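Local coordinates for protein KLLA0F20702p (Kluyveromyces lactis, PDB 5Y5A) that is the yeast telomerase subunit Est1, which probably recruits telomerase to chromosome ends by binding the telomere protein Cdc13, at residues Glu10-Phe15 with Leu82-Lys87. Numbering follows the deposited sequence.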
loop_
_atom_site.group_PDB
_atom_site.type_symbol
_atom_site.label_atom_id
_atom_site.label_comp_id
_atom_site.label_asym_id
_atom_site.label_seq_id
_atom_site.Cartn_x
_atom_site.Cartn_y
_atom_site.Cartn_z
ATOM N N GLU A 10 -11.635 30.907 5.374
ATOM C CA GLU A 10 -11.376 32.240 4.839
ATOM C C GLU A 10 -9.979 32.723 5.195
ATOM O O GLU A 10 -9.351 33.459 4.436
ATOM C CB GLU A 10 -12.409 33.241 5.360
ATOM C CG GLU A 10 -13.831 32.977 4.913
ATOM C CD GLU A 10 -14.791 34.030 5.424
ATOM O OE1 GLU A 10 -14.432 34.741 6.385
ATOM O OE2 GLU A 10 -15.900 34.152 4.864
ATOM N N THR A 11 -9.507 32.308 6.362
ATOM C CA THR A 11 -8.214 32.749 6.861
ATOM C C THR A 11 -7.075 32.170 6.029
ATOM O O THR A 11 -6.125 32.873 5.688
ATOM C CB THR A 11 -8.022 32.353 8.335
ATOM O OG1 THR A 11 -9.123 32.847 9.109
ATOM C CG2 THR A 11 -6.724 32.926 8.880
ATOM N N PHE A 12 -7.178 30.889 5.692
ATOM C CA PHE A 12 -6.107 30.216 4.966
ATOM C C PHE A 12 -6.081 30.598 3.496
ATOM O O PHE A 12 -5.017 30.639 2.880
ATOM C CB PHE A 12 -6.225 28.702 5.123
ATOM C CG PHE A 12 -5.476 28.176 6.303
ATOM C CD1 PHE A 12 -6.064 28.142 7.556
ATOM C CD2 PHE A 12 -4.165 27.752 6.169
ATOM C CE1 PHE A 12 -5.365 27.675 8.652
ATOM C CE2 PHE A 12 -3.460 27.282 7.260
ATOM C CZ PHE A 12 -4.060 27.243 8.502
ATOM N N SER A 13 -7.251 30.880 2.937
ATOM C CA SER A 13 -7.323 31.413 1.587
ATOM C C SER A 13 -6.534 32.717 1.520
ATOM O O SER A 13 -5.835 32.988 0.543
ATOM C CB SER A 13 -8.776 31.634 1.171
ATOM O OG SER A 13 -8.851 32.381 -0.029
ATOM N N GLY A 14 -6.639 33.508 2.583
ATOM C CA GLY A 14 -5.914 34.760 2.696
ATOM C C GLY A 14 -4.411 34.581 2.767
ATOM O O GLY A 14 -3.660 35.400 2.243
ATOM N N PHE A 15 -3.964 33.514 3.421
ATOM C CA PHE A 15 -2.540 33.212 3.475
ATOM C C PHE A 15 -2.032 32.964 2.069
ATOM O O PHE A 15 -0.993 33.488 1.666
ATOM C CB PHE A 15 -2.262 31.990 4.351
ATOM C CG PHE A 15 -2.571 32.201 5.801
ATOM C CD1 PHE A 15 -2.614 33.473 6.333
ATOM C CD2 PHE A 15 -2.819 31.124 6.631
ATOM C CE1 PHE A 15 -2.899 33.669 7.665
ATOM C CE2 PHE A 15 -3.106 31.317 7.967
ATOM C CZ PHE A 15 -3.147 32.588 8.482
ATOM N N LEU A 82 -3.662 21.640 9.681
ATOM C CA LEU A 82 -2.479 21.201 8.954
ATOM C C LEU A 82 -2.772 20.943 7.475
ATOM O O LEU A 82 -1.902 21.134 6.626
ATOM C CB LEU A 82 -1.900 19.942 9.604
ATOM C CG LEU A 82 -1.412 20.120 11.042
ATOM C CD1 LEU A 82 -1.133 18.778 11.695
ATOM C CD2 LEU A 82 -0.166 21.001 11.075
ATOM N N ASP A 83 -3.989 20.496 7.172
ATOM C CA ASP A 83 -4.386 20.247 5.785
ATOM C C ASP A 83 -4.557 21.569 5.036
ATOM O O ASP A 83 -4.114 21.708 3.900
ATOM C CB ASP A 83 -5.675 19.420 5.723
ATOM C CG ASP A 83 -5.444 17.938 6.009
ATOM O OD1 ASP A 83 -4.320 17.442 5.788
ATOM O OD2 ASP A 83 -6.394 17.260 6.450
ATOM N N LEU A 84 -5.186 22.549 5.677
ATOM C CA LEU A 84 -5.291 23.878 5.088
ATOM C C LEU A 84 -3.916 24.536 4.957
ATOM O O LEU A 84 -3.702 25.406 4.102
ATOM C CB LEU A 84 -6.216 24.765 5.922
ATOM C CG LEU A 84 -7.710 24.442 5.873
ATOM C CD1 LEU A 84 -8.470 25.349 6.819
ATOM C CD2 LEU A 84 -8.244 24.579 4.457
ATOM N N THR A 85 -2.990 24.124 5.818
ATOM C CA THR A 85 -1.636 24.656 5.793
ATOM C C THR A 85 -0.883 24.156 4.566
ATOM O O THR A 85 -0.241 24.929 3.852
ATOM C CB THR A 85 -0.862 24.272 7.060
ATOM O OG1 THR A 85 -1.474 24.896 8.198
ATOM C CG2 THR A 85 0.582 24.727 6.944
ATOM N N TRP A 86 -0.971 22.855 4.327
ATOM C CA TRP A 86 -0.362 22.264 3.148
ATOM C C TRP A 86 -0.950 22.855 1.879
ATOM O O TRP A 86 -0.224 23.346 1.020
ATOM C CB TRP A 86 -0.550 20.749 3.142
ATOM C CG TRP A 86 -0.043 20.137 1.888
ATOM C CD1 TRP A 86 -0.784 19.604 0.876
ATOM C CD2 TRP A 86 1.332 20.019 1.493
ATOM N NE1 TRP A 86 0.045 19.151 -0.124
ATOM C CE2 TRP A 86 1.343 19.392 0.230
ATOM C CE3 TRP A 86 2.546 20.377 2.085
ATOM C CZ2 TRP A 86 2.530 19.116 -0.446
ATOM C CZ3 TRP A 86 3.720 20.103 1.409
ATOM C CH2 TRP A 86 3.704 19.479 0.158
ATOM N N LYS A 87 -2.277 22.823 1.788
ATOM C CA LYS A 87 -2.998 23.232 0.587
ATOM C C LYS A 87 -2.808 24.698 0.214
ATOM O O LYS A 87 -2.608 25.019 -0.954
ATOM C CB LYS A 87 -4.490 22.948 0.761
ATOM C CG LYS A 87 -5.328 23.229 -0.470
ATOM C CD LYS A 87 -6.789 22.953 -0.182
ATOM C CE LYS A 87 -7.669 23.301 -1.365
ATOM N NZ LYS A 87 -9.113 23.117 -1.045
#
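The ring of Phe-12 on helix 7-21 packs on the backbone and side chains of Leu-84 and Thr-85 of helix 78-105. The two helices come close here, with Phe-12 CA 6.4 Å from Leu-84 CA. The phenyl plane stands nearly perpendicular to the plane through CA, CB and CG of Phe-12 (chi2 86°), which presents a face to Leu-84 CB. That methylene lies over the face in a CH-pi contact, 3.6 Å from the centroid of the Phe-12 ring and 15° off its normal. Farther out on the same leucine, CD1 reaches the ring rim at Phe-12 CD1 (3.8 Å). On the same side of the ring, toward its rim, Phe-12 CD2 lies 3.2 Å from the backbone oxygen Leu-84 O. At the ring edge, close to its plane, Phe-12 CE2 meets Thr-85 OG1 at 3.2 Å. That hydroxyl is hydrogen-bonded to Ile-81 O one turn back, which satisfies it within its own helix, so the phenyl edge can lie against it without burying an unpaired polar group. Three residues later, Phe-15 CD2 of the same helix lies 3.7 Å above the opposite face of the Phe-12 ring, toward its rim, so the ring is sandwiched between Leu-84 and Phe-15. An alanine in place of Phe-12 would probably open a gap between Leu-84 CB and Phe-15, and take away the ring edge that lies against Thr-85 OG1. Around this mostly apolar junction, helix 33-53 touches both helices, Ile-45 meeting Phe-12 and Thr-85 while Met-48 meets Phe-12. Beyond Thr-85 lie Leu-133 and Tyr-134 of helix 113-144, so the contact is structural packing that joins the N-terminal helix 7-21 to the helices of the Est1 family region, which is related to TPR proteins.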